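Local coordinates for protein putative nucleotidyltransferase TM1012 (Thermotoga maritima, PDB 4HX0) that is a putative nucleotidyltransferase that probably transfers a nucleoside monophosphate from a nucleotide to a substrate not identified here, as in aminoglycoside adenylyltransferase relatives, at residues M6-Y11 with E45-D50; L12-K17 with D91-E96; V30-L35 with D50-E55; Q40-E45 with L133-E138. All coordinates share one frame; numbering follows the deposited sequence. Where two conformers were deposited one is given.

Interaction 1 (M6-Y11 with E45-D50); sequences MIRPEY and EVHDID. With BU1 (1,4-butanediol), chain U; BU1 (1,4-butanediol), chain L.
Arg-8 and Tyr-11, at the start of helix 9-22, meet Val-46 and His-47 between two butanediol pockets, in the loop leading to the Asp-48/Asp-50 pair of a nucleotidyltransferase-like site. The Tyr-11 ring carries the apolar part. Val-46 CG1 sits over one face, 3.9 Å from the ring centroid and 21° off the normal, a CH-pi contact, while Ile-49 CG1 lies at the ring edge. With CG anti to the carbonyl carbon (chi1 -67°), the ring is aimed at the loop, and Tyr-11 OH gives His-47 O a weak hydrogen bond of 2.9 Å. A leucine in place of Tyr-11 would probably leave His-47 O without this donor and Val-46 CG1 without its aromatic face. The Arg-8 chain bends at chi2 and chi3, bringing one guanidinium face over Tyr-11 CE2. Its NH1 donates weakly to Val-46 O at 2.7 Å and, in one of the two conformers of Glu-45, lies 3.0 Å from Glu-45 OE1. That oxygen is well out of the guanidinium plane, so this salt bridge is a matter of charge, with no N-H directed along it. At the N-cap of the helix, Arg-8 N donates almost straight (170°) to O6 of one butanediol, 3.1 Å away. The other diol is held through O6, which accepts from His-47 N at 3.0 Å and donates to Asp-48 OD1 at 2.9 Å. Asp-48 and Asp-50, flanking Ile-49, are consistent with the Asp-x-Asp motif that carries the metals in polymerase-beta-like nucleotidyltransferases.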
# COMPACT_ATOMS: atom_id res chain seq x y z
N MET A 6 0.07 12.85 15.27
CA MET A 6 -1.27 12.76 14.71
C MET A 6 -1.19 12.79 13.20
O MET A 6 -0.41 13.56 12.65
CB MET A 6 -2.13 13.93 15.20
CG MET A 6 -2.68 13.72 16.60
SD MET A 6 -3.17 15.27 17.36
CE MET A 6 -4.22 16.01 16.10
N ILE A 7 -1.99 11.94 12.55
CA ILE A 7 -2.12 11.94 11.10
C ILE A 7 -2.88 13.21 10.70
O ILE A 7 -3.87 13.55 11.33
CB ILE A 7 -2.84 10.66 10.60
CG1 ILE A 7 -2.03 9.43 11.03
CG2 ILE A 7 -3.06 10.67 9.10
CD1 ILE A 7 -2.86 8.16 11.15
N ARG A 8 -2.37 13.92 9.70
CA ARG A 8 -3.03 15.14 9.23
C ARG A 8 -4.46 14.85 8.87
O ARG A 8 -4.76 13.82 8.23
CB ARG A 8 -2.28 15.75 8.05
CG ARG A 8 -1.24 16.77 8.48
CD ARG A 8 0.08 16.54 7.78
NE ARG A 8 0.05 16.79 6.34
CZ ARG A 8 0.74 16.10 5.43
NH1 ARG A 8 1.50 15.06 5.79
NH2 ARG A 8 0.66 16.42 4.15
N PRO A 9 -5.37 15.73 9.31
CA PRO A 9 -6.78 15.47 9.10
C PRO A 9 -7.19 15.21 7.63
O PRO A 9 -8.11 14.44 7.42
CB PRO A 9 -7.48 16.74 9.64
CG PRO A 9 -6.39 17.68 10.06
CD PRO A 9 -5.13 16.88 10.21
N GLU A 10 -6.55 15.82 6.64
CA GLU A 10 -6.85 15.57 5.22
C GLU A 10 -6.75 14.07 4.89
O GLU A 10 -7.57 13.52 4.14
CB GLU A 10 -5.93 16.40 4.31
CG GLU A 10 -4.45 16.05 4.40
CD GLU A 10 -3.57 16.95 3.57
OE1 GLU A 10 -3.72 16.94 2.33
OE2 GLU A 10 -2.71 17.64 4.17
N TYR A 11 -5.73 13.43 5.46
CA TYR A 11 -5.51 12.00 5.23
C TYR A 11 -6.50 11.17 5.95
O TYR A 11 -6.94 10.19 5.41
CB TYR A 11 -4.10 11.57 5.61
CG TYR A 11 -3.12 12.20 4.68
CD1 TYR A 11 -2.96 11.71 3.38
CD2 TYR A 11 -2.39 13.31 5.06
CE1 TYR A 11 -2.10 12.32 2.49
CE2 TYR A 11 -1.52 13.92 4.18
CZ TYR A 11 -1.38 13.41 2.90
OH TYR A 11 -0.51 14.00 2.03
N GLU A 45 5.23 11.31 8.59
CA GLU A 45 4.28 12.07 7.79
C GLU A 45 3.78 11.22 6.64
O GLU A 45 4.53 10.45 6.05
CB GLU A 45 4.88 13.38 7.27
CG GLU A 45 4.70 14.56 8.22
CD GLU A 45 4.25 15.82 7.50
OE1 GLU A 45 4.38 15.89 6.26
OE2 GLU A 45 3.75 16.75 8.18
N VAL A 46 2.48 11.34 6.37
CA VAL A 46 1.85 10.70 5.22
C VAL A 46 1.71 11.69 4.08
O VAL A 46 1.42 12.87 4.30
CB VAL A 46 0.46 10.13 5.59
CG1 VAL A 46 -0.22 9.52 4.37
CG2 VAL A 46 0.59 9.10 6.70
N HIS A 47 1.91 11.22 2.85
CA HIS A 47 1.86 12.08 1.68
C HIS A 47 0.89 11.58 0.65
O HIS A 47 0.42 12.35 -0.23
CB HIS A 47 3.25 12.22 1.08
CG HIS A 47 4.26 12.80 2.03
ND1 HIS A 47 4.13 14.02 2.57
CD2 HIS A 47 5.45 12.27 2.54
CE1 HIS A 47 5.18 14.27 3.38
NE2 HIS A 47 5.98 13.20 3.36
N ASP A 48 0.60 10.30 0.73
CA ASP A 48 -0.41 9.66 -0.10
C ASP A 48 -0.85 8.42 0.64
O ASP A 48 -0.30 8.09 1.69
CB ASP A 48 0.15 9.31 -1.48
CG ASP A 48 1.43 8.51 -1.38
OD1 ASP A 48 1.69 7.93 -0.31
OD2 ASP A 48 2.19 8.46 -2.38
N ILE A 49 -1.84 7.74 0.09
CA ILE A 49 -2.43 6.61 0.79
C ILE A 49 -2.21 5.42 -0.12
O ILE A 49 -2.51 5.48 -1.32
CB ILE A 49 -3.92 6.84 1.05
CG1 ILE A 49 -4.13 8.03 2.01
CG2 ILE A 49 -4.57 5.57 1.59
CD1 ILE A 49 -5.60 8.36 2.23
N ASP A 50 -1.65 4.36 0.43
CA ASP A 50 -1.37 3.15 -0.32
C ASP A 50 -2.31 2.09 0.16
O ASP A 50 -2.39 1.83 1.35
CB ASP A 50 0.05 2.67 -0.06
CG ASP A 50 1.07 3.64 -0.53
OD1 ASP A 50 0.85 4.25 -1.59
OD2 ASP A 50 2.09 3.83 0.15
C1 BU1 U . 1.22 16.13 11.40
C2 BU1 U . 1.84 15.10 10.46
C3 BU1 U . 0.88 13.96 10.12
C4 BU1 U . 1.17 13.37 8.74
O5 BU1 U . 2.12 17.24 11.54
O6 BU1 U . 0.02 12.88 8.08
C1 BU1 L . 5.84 5.19 1.88
C2 BU1 L . 4.63 6.04 1.51
C3 BU1 L . 5.07 7.34 0.86
C4 BU1 L . 4.79 8.55 1.74
O5 BU1 L . 7.02 5.72 1.28
O6 BU1 L . 3.38 8.76 1.85

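Interaction 2 (L12-K17 with D91-E96); sequences LRVLRK and DGIKVE. With BU1 (1,4-butanediol), chain J.
Lys-17 reaches from helix 9-22 to Asp-91 in the tight turn of the hairpin formed by strands 81-90 and 93-103, joining the helix to the mixed sheet of the nucleotidyltransferase fold. Its CB and CG run past C1 of a butanediol, CG at 3.8 Å. CG stands anti to the carbonyl carbon (chi1 -77°), and the rest of the chain is extended, which carries the amine out to the turn. In one of two Asp-91 conformers, CD and CE pass between diol and carboxylate: CD meets Asp-91 OD2 at 3.6 Å, and CE has the diol C3 on one hand and the same oxygen on the other. At the tip, NZ forks across this carboxylate, donating to the syn lone pair of Asp-91 OD2 at 2.8 Å and, more weakly, to OD1 at 2.9 Å. A third bond runs from NZ to the diol O6 at 3.0 Å. A methionine here would probably leave that carboxylate without its charged mate and the turn less firmly tied to the helix. The positive phi angles of Asp-91 (48°) and Gly-92 (74°) are consistent with a type I' turn. Beneath the salt bridge, Val-14 faces the sheet and slides past Ile-93 in the opposite sense. Val-14 CG2 touches Ile-93 CD1 at 3.7 Å and leans on Asp-91 CB, while the other methyl, Val-14 CG1, reaches Val-95 CG2 at 4.3 Å.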
# COMPACT_ATOMS: atom_id res chain seq x y z
N LEU A 12 -6.86 11.56 7.17
CA LEU A 12 -7.89 10.85 7.93
C LEU A 12 -9.25 10.97 7.26
O LEU A 12 -10.03 10.01 7.22
CB LEU A 12 -7.95 11.39 9.36
CG LEU A 12 -6.75 11.06 10.24
CD1 LEU A 12 -6.90 11.83 11.54
CD2 LEU A 12 -6.60 9.56 10.48
N ARG A 13 -9.52 12.14 6.69
CA ARG A 13 -10.77 12.37 5.99
C ARG A 13 -10.90 11.45 4.78
O ARG A 13 -11.94 10.86 4.57
CB ARG A 13 -10.86 13.83 5.56
CG ARG A 13 -11.13 14.79 6.71
CD ARG A 13 -11.68 16.10 6.19
NE ARG A 13 -10.74 16.82 5.34
CZ ARG A 13 -9.80 17.66 5.79
NH1 ARG A 13 -9.66 17.89 7.10
NH2 ARG A 13 -9.01 18.26 4.93
N VAL A 14 -9.82 11.34 4.02
CA VAL A 14 -9.84 10.48 2.84
C VAL A 14 -9.88 9.03 3.28
O VAL A 14 -10.62 8.22 2.72
CB VAL A 14 -8.66 10.77 1.91
CG1 VAL A 14 -8.58 9.72 0.81
CG2 VAL A 14 -8.82 12.18 1.35
N LEU A 15 -9.13 8.70 4.32
CA LEU A 15 -9.22 7.35 4.87
C LEU A 15 -10.66 6.99 5.27
O LEU A 15 -11.09 5.87 5.05
CB LEU A 15 -8.27 7.20 6.05
CG LEU A 15 -8.22 5.81 6.71
CD1 LEU A 15 -7.76 4.74 5.72
CD2 LEU A 15 -7.28 5.88 7.90
N ARG A 16 -11.39 7.94 5.85
CA ARG A 16 -12.77 7.69 6.23
C ARG A 16 -13.63 7.42 4.99
O ARG A 16 -14.47 6.52 5.00
CB ARG A 16 -13.34 8.84 7.07
CG ARG A 16 -14.79 8.63 7.50
CD ARG A 16 -15.13 9.44 8.74
NE ARG A 16 -15.50 8.58 9.87
CZ ARG A 16 -14.78 8.41 10.97
NH1 ARG A 16 -13.61 9.04 11.12
NH2 ARG A 16 -15.23 7.60 11.92
N LYS A 17 -13.40 8.21 3.94
CA LYS A 17 -14.10 8.05 2.67
C LYS A 17 -13.83 6.68 2.09
O LYS A 17 -14.76 6.02 1.59
CB LYS A 17 -13.72 9.16 1.71
CG LYS A 17 -14.41 10.46 2.04
CD LYS A 17 -14.05 11.58 1.07
CE LYS A 17 -14.94 12.80 1.32
NZ LYS A 17 -14.68 13.83 0.29
N ASP A 91 -10.20 13.97 -2.88
CA ASP A 91 -9.94 15.26 -2.24
C ASP A 91 -8.49 15.72 -2.42
O ASP A 91 -7.88 16.20 -1.48
CB ASP A 91 -10.25 15.20 -0.73
CG ASP A 91 -11.67 14.76 -0.44
OD1 ASP A 91 -12.48 14.70 -1.39
OD2 ASP A 91 -11.97 14.48 0.74
N GLY A 92 -7.94 15.53 -3.61
CA GLY A 92 -6.57 15.90 -3.92
C GLY A 92 -5.49 15.01 -3.33
O GLY A 92 -4.32 15.31 -3.46
N ILE A 93 -5.87 13.91 -2.68
CA ILE A 93 -4.89 13.00 -2.12
C ILE A 93 -4.81 11.76 -3.00
O ILE A 93 -5.84 11.20 -3.37
CB ILE A 93 -5.25 12.66 -0.67
CG1 ILE A 93 -5.06 13.92 0.19
CG2 ILE A 93 -4.37 11.52 -0.13
CD1 ILE A 93 -5.49 13.68 1.61
N LYS A 94 -3.58 11.37 -3.34
CA LYS A 94 -3.34 10.23 -4.22
C LYS A 94 -3.47 8.95 -3.42
O LYS A 94 -2.92 8.83 -2.33
CB LYS A 94 -1.93 10.27 -4.80
CG LYS A 94 -1.67 9.19 -5.85
CD LYS A 94 -1.59 9.78 -7.24
CE LYS A 94 -0.43 10.77 -7.29
NZ LYS A 94 -0.48 11.60 -8.52
N VAL A 95 -4.20 8.00 -3.99
CA VAL A 95 -4.39 6.70 -3.38
C VAL A 95 -3.84 5.69 -4.37
O VAL A 95 -4.34 5.58 -5.47
CB VAL A 95 -5.88 6.42 -3.08
CG1 VAL A 95 -6.05 5.05 -2.44
CG2 VAL A 95 -6.46 7.53 -2.21
N GLU A 96 -2.76 5.01 -3.99
CA GLU A 96 -2.19 3.97 -4.84
C GLU A 96 -2.91 2.68 -4.51
O GLU A 96 -2.98 2.28 -3.36
CB GLU A 96 -0.70 3.78 -4.57
CG GLU A 96 0.08 5.08 -4.46
CD GLU A 96 0.30 5.71 -5.83
OE1 GLU A 96 -0.21 5.17 -6.85
OE2 GLU A 96 1.00 6.72 -5.89
C1 BU1 J . -16.52 9.89 -1.03
C2 BU1 J . -17.41 10.90 -1.73
C3 BU1 J . -16.85 12.29 -1.51
C4 BU1 J . -16.60 13.05 -2.81
O5 BU1 J . -17.30 8.76 -0.62
O6 BU1 J . -15.36 13.78 -2.68

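Interaction 3 (V30-L35 with D50-E55); sequences VVTGSL and DIQTDE. With BU1 (1,4-butanediol), chain L.
Val-30 and Gln-52 lie side by side and point the same way across an antiparallel strand pair, with Val-30 CG2 3.8 Å from Gln-52 CB. Theirs is a hydrogen-bonded pair: Val-30 N donates to Gln-52 O at 2.9 Å and Gln-52 N to Val-30 O at 2.8 Å. Val-31 and Ile-51, the non-hydrogen-bonded pair, use the other face of the sheet. Their side chains cross at a slant and touch through Val-31 CG2 and Ile-51 CD1 at 3.9 Å. Thr-32 returns to the Val-30 face; in one of its two conformers OG1 is anti to the backbone N (chi1 -177°), which places CG2 against Asp-50 CB at 3.5 Å. Thr-32 OG1 is hydrogen-bonded to Glu-138 OE2 of helix 135-159. Thr-32 N donates to Asp-50 O, and a water bridges the other two backbone atoms of this pair, accepting from Asp-50 N at 2.7 Å and donating to Thr-32 O at 2.6 Å. At Gly-33, in one of two conformers, a side-chain carbon would collide with Asp-50 OD2. Next to it, Ser-34 OG, also in one of two conformers, donates to O6 of a butanediol at 2.7 Å. Gly-33 and Ser-34 beside Asp-50 are consistent with the Gly-Ser element of polymerase-beta-like nucleotidyltransferases. Strand 29-32 borders the five-stranded sheet, and strand 49-53 continues it to 93-103. Val-31 also bonds through its backbone to Pro-131 of strand 128-133, whose side chains touch Val-30 and Val-31, and helix 55-64 lies against Ile-51.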
# COMPACT_ATOMS: atom_id res chain seq x y z
N VAL A 30 -5.68 -3.64 2.74
CA VAL A 30 -4.95 -3.12 3.87
C VAL A 30 -4.37 -1.80 3.44
O VAL A 30 -4.06 -1.60 2.27
CB VAL A 30 -3.76 -4.01 4.30
CG1 VAL A 30 -4.23 -5.23 5.07
CG2 VAL A 30 -2.92 -4.42 3.10
N VAL A 31 -4.25 -0.90 4.40
CA VAL A 31 -3.49 0.31 4.18
C VAL A 31 -2.05 -0.13 4.32
O VAL A 31 -1.71 -0.94 5.19
CB VAL A 31 -3.85 1.36 5.24
CG1 VAL A 31 -2.96 2.60 5.15
CG2 VAL A 31 -5.31 1.76 5.07
N THR A 32 -1.20 0.37 3.44
CA THR A 32 0.21 0.06 3.57
C THR A 32 0.99 1.38 3.49
O THR A 32 0.41 2.44 3.69
CB THR A 32 0.64 -1.03 2.56
OG1 THR A 32 2.02 -1.37 2.74
CG2 THR A 32 0.38 -0.59 1.13
N GLY A 33 2.30 1.32 3.27
CA GLY A 33 3.08 2.54 3.15
C GLY A 33 3.02 3.37 4.42
O GLY A 33 2.76 2.86 5.51
N SER A 34 3.25 4.67 4.26
CA SER A 34 3.44 5.55 5.41
C SER A 34 2.22 5.57 6.32
O SER A 34 2.35 5.53 7.54
CB SER A 34 3.80 6.97 4.96
OG SER A 34 2.74 7.52 4.21
N LEU A 35 1.03 5.62 5.74
CA LEU A 35 -0.17 5.69 6.56
C LEU A 35 -0.31 4.46 7.48
O LEU A 35 -0.74 4.59 8.61
CB LEU A 35 -1.43 5.92 5.71
CG LEU A 35 -2.76 6.00 6.51
CD1 LEU A 35 -2.72 7.14 7.52
CD2 LEU A 35 -3.91 6.18 5.52
N ASP A 50 -1.65 4.36 0.43
CA ASP A 50 -1.37 3.15 -0.32
C ASP A 50 -2.31 2.09 0.16
O ASP A 50 -2.39 1.83 1.35
CB ASP A 50 0.05 2.67 -0.06
CG ASP A 50 1.07 3.64 -0.53
OD1 ASP A 50 0.85 4.25 -1.59
OD2 ASP A 50 2.09 3.83 0.15
N ILE A 51 -3.03 1.50 -0.77
CA ILE A 51 -3.92 0.41 -0.45
C ILE A 51 -3.37 -0.80 -1.16
O ILE A 51 -3.17 -0.79 -2.37
CB ILE A 51 -5.37 0.69 -0.90
CG1 ILE A 51 -5.94 1.97 -0.25
CG2 ILE A 51 -6.26 -0.52 -0.60
CD1 ILE A 51 -5.88 2.00 1.26
N GLN A 52 -3.08 -1.83 -0.39
CA GLN A 52 -2.66 -3.06 -0.98
C GLN A 52 -3.81 -4.05 -0.84
O GLN A 52 -4.55 -4.04 0.15
CB GLN A 52 -1.40 -3.57 -0.29
CG GLN A 52 -0.93 -4.92 -0.76
CD GLN A 52 0.45 -5.25 -0.23
OE1 GLN A 52 1.11 -4.39 0.35
NE2 GLN A 52 0.90 -6.48 -0.44
N THR A 53 -3.98 -4.89 -1.84
CA THR A 53 -5.12 -5.76 -1.85
C THR A 53 -4.72 -6.95 -2.70
O THR A 53 -3.55 -7.11 -3.03
CB THR A 53 -6.35 -4.99 -2.42
OG1 THR A 53 -7.49 -5.85 -2.44
CG2 THR A 53 -6.05 -4.44 -3.84
N ASP A 54 -5.66 -7.80 -3.05
CA ASP A 54 -5.31 -8.90 -3.90
C ASP A 54 -5.69 -8.51 -5.31
O ASP A 54 -6.12 -7.39 -5.54
CB ASP A 54 -5.93 -10.21 -3.41
CG ASP A 54 -7.42 -10.09 -3.15
OD1 ASP A 54 -8.06 -9.13 -3.62
OD2 ASP A 54 -7.97 -10.99 -2.46
N GLU A 55 -5.50 -9.40 -6.28
CA GLU A 55 -5.81 -9.04 -7.65
C GLU A 55 -7.28 -8.60 -7.80
O GLU A 55 -7.56 -7.53 -8.35
CB GLU A 55 -5.51 -10.22 -8.57
CG GLU A 55 -5.91 -9.94 -10.00
CD GLU A 55 -5.41 -11.01 -10.94
OE1 GLU A 55 -4.61 -11.87 -10.49
OE2 GLU A 55 -5.83 -10.98 -12.10
C1 BU1 L . 5.84 5.19 1.88
C2 BU1 L . 4.63 6.04 1.51
C3 BU1 L . 5.07 7.34 0.86
C4 BU1 L . 4.79 8.55 1.74
O5 BU1 L . 7.02 5.72 1.28
O6 BU1 L . 3.38 8.76 1.85
O HOH W 1 -0.50 4.73 2.86

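Interaction 4 (Q40-E45 with L133-E138); sequences QGVPVE and LSLEYE. With BU1 (1,4-butanediol), chain U; BU1 (1,4-butanediol), chain T.
Gln-40, just past the end of helix 33-39, reaches with its amide to the backbone that starts helix 135-159. An extended chain beyond CG carries the amide to the backbone of Leu-133 to Leu-135. NE2 donates to Leu-133 O at 2.7 Å; the N-H is bent to 150°, with the donor tilted 26° from the carbonyl plane. NE2 also bonds to Ser-36 O of its own helix. OE1 accepts a weak bond from Leu-135 N at 3.3 Å, and a water supplements it, donating to Gln-40 OE1 at 2.9 Å while accepting from Leu-135 N at 3.0 Å. The same water donates to Glu-136 OE1 in one of its two conformers. The amide thus grips Leu-133 O firmly and meets Leu-135 N only weakly, with the water at the same N-H; Ser-134, the N-cap, accepts from Tyr-137 N through OG at 3.0 Å. Below the amide, Gln-40 CB packs on Leu-135 CG at 3.6 Å. Gly-41, with a phi of 88°, is the C-prime residue of a Schellman motif that stops helix 33-39 through Val-42 N to Phe-37 O and Gly-41 N to Ala-38 O. Val-42 completes the apolar contact, its CG2 sliding past Leu-135 CD2 at 3.7 Å. A butanediol lies next to this pair, its O6 donating to Glu-136 OE2 at 2.7 Å in that same conformer. A helix C-terminus is docked on a helix N-terminus: Phe-37 of helix 33-39 meets Leu-135 and Glu-138, strand 128-133 runs into helix 135-159, and helix 116-119 packs on Leu-133.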
# COMPACT_ATOMS: atom_id res chain seq x y z
N GLN A 40 -0.13 2.77 13.02
CA GLN A 40 0.37 1.84 14.01
C GLN A 40 1.37 2.51 14.95
O GLN A 40 2.21 1.85 15.54
CB GLN A 40 0.96 0.62 13.32
CG GLN A 40 -0.10 -0.16 12.53
CD GLN A 40 0.45 -1.39 11.85
OE1 GLN A 40 0.51 -2.46 12.44
NE2 GLN A 40 0.82 -1.25 10.59
N GLY A 41 1.28 3.84 15.04
CA GLY A 41 2.02 4.59 16.06
C GLY A 41 3.43 5.06 15.73
O GLY A 41 4.13 5.61 16.60
N VAL A 42 3.86 4.85 14.49
CA VAL A 42 5.18 5.28 14.10
C VAL A 42 5.03 6.70 13.58
O VAL A 42 4.23 6.94 12.68
CB VAL A 42 5.83 4.33 13.06
CG1 VAL A 42 7.26 4.78 12.75
CG2 VAL A 42 5.87 2.91 13.61
N PRO A 43 5.74 7.65 14.21
CA PRO A 43 5.50 9.04 13.83
C PRO A 43 6.17 9.31 12.48
O PRO A 43 7.39 9.49 12.41
CB PRO A 43 6.16 9.83 14.97
CG PRO A 43 7.27 8.94 15.44
CD PRO A 43 6.84 7.52 15.18
N VAL A 44 5.39 9.26 11.42
CA VAL A 44 5.89 9.52 10.10
C VAL A 44 4.81 10.33 9.39
O VAL A 44 3.62 10.10 9.59
CB VAL A 44 6.21 8.19 9.34
CG1 VAL A 44 4.94 7.41 9.00
CG2 VAL A 44 7.05 8.44 8.11
N GLU A 45 5.23 11.31 8.59
CA GLU A 45 4.28 12.07 7.79
C GLU A 45 3.78 11.22 6.64
O GLU A 45 4.53 10.45 6.05
CB GLU A 45 4.88 13.38 7.27
CG GLU A 45 4.70 14.56 8.22
CD GLU A 45 4.25 15.82 7.50
OE1 GLU A 45 4.38 15.89 6.26
OE2 GLU A 45 3.75 16.75 8.18
N LEU A 133 -1.26 -3.73 7.22
CA LEU A 133 -0.27 -4.79 7.40
C LEU A 133 0.56 -4.50 8.63
O LEU A 133 0.88 -3.34 8.90
CB LEU A 133 0.64 -4.93 6.18
CG LEU A 133 -0.07 -5.54 4.99
CD1 LEU A 133 0.86 -5.60 3.80
CD2 LEU A 133 -0.64 -6.92 5.32
N SER A 134 0.91 -5.55 9.36
CA SER A 134 1.66 -5.40 10.59
C SER A 134 2.92 -4.56 10.38
O SER A 134 3.50 -4.58 9.29
CB SER A 134 2.07 -6.75 11.16
OG SER A 134 3.02 -7.35 10.30
N LEU A 135 3.32 -3.85 11.42
CA LEU A 135 4.56 -3.08 11.40
C LEU A 135 5.72 -3.99 11.06
O LEU A 135 6.58 -3.64 10.27
CB LEU A 135 4.85 -2.47 12.77
CG LEU A 135 4.07 -1.21 13.08
CD1 LEU A 135 4.40 -0.79 14.51
CD2 LEU A 135 4.43 -0.11 12.08
N GLU A 136 5.74 -5.19 11.63
CA GLU A 136 6.82 -6.13 11.39
C GLU A 136 6.91 -6.43 9.90
O GLU A 136 7.99 -6.44 9.28
CB GLU A 136 6.56 -7.40 12.22
CG GLU A 136 6.71 -7.20 13.73
CD GLU A 136 5.65 -6.32 14.39
OE1 GLU A 136 4.50 -6.22 13.88
OE2 GLU A 136 5.98 -5.72 15.45
N TYR A 137 5.75 -6.68 9.30
CA TYR A 137 5.72 -6.99 7.88
C TYR A 137 6.16 -5.79 7.06
O TYR A 137 6.91 -5.94 6.07
CB TYR A 137 4.33 -7.43 7.41
CG TYR A 137 4.34 -7.84 5.97
CD1 TYR A 137 4.63 -9.16 5.60
CD2 TYR A 137 4.10 -6.91 4.96
CE1 TYR A 137 4.67 -9.54 4.27
CE2 TYR A 137 4.14 -7.28 3.63
CZ TYR A 137 4.42 -8.59 3.29
OH TYR A 137 4.45 -8.94 1.97
N GLU A 138 5.65 -4.63 7.43
CA GLU A 138 5.90 -3.38 6.70
C GLU A 138 7.38 -3.03 6.75
O GLU A 138 7.99 -2.67 5.75
CB GLU A 138 5.10 -2.24 7.34
CG GLU A 138 3.62 -2.22 7.00
CD GLU A 138 3.41 -2.00 5.53
OE1 GLU A 138 4.21 -1.26 4.91
OE2 GLU A 138 2.46 -2.56 4.99
C1 BU1 U . 1.22 16.13 11.40
C2 BU1 U . 1.84 15.10 10.46
C3 BU1 U . 0.88 13.96 10.12
C4 BU1 U . 1.17 13.37 8.74
O5 BU1 U . 2.12 17.24 11.54
O6 BU1 U . 0.02 12.88 8.08
C1 BU1 T . 9.64 0.18 15.89
C2 BU1 T . 9.60 -1.04 16.80
C3 BU1 T . 9.43 -2.33 16.00
C4 BU1 T . 7.96 -2.74 15.92
O5 BU1 T . 8.32 0.53 15.47
O6 BU1 T . 7.82 -3.80 14.96
O HOH W 2 1.95 -4.48 14.01

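From the N terminus, interaction 1 closes the first loop, bringing the start of helix 9-22 to the approach of strand 49-53. Interaction 2 then spans a longer one, from the same helix to the hairpin turn and strand 93-103. Interaction 3 closes a short loop between strands 29-32 and 49-53, wholly within that span. Interaction 4 closes the longest, from the end of helix 33-39 to helix 135-159, and crosses the other three; interaction 1 likewise crosses 2 and 3. Asp-50 belongs to interactions 1 and 3, Glu-45 to 1 and 4. The Thr-32 to Glu-138 bond ties interaction 3 to interaction 4, and strand pairing joins 49-53 to 93-103.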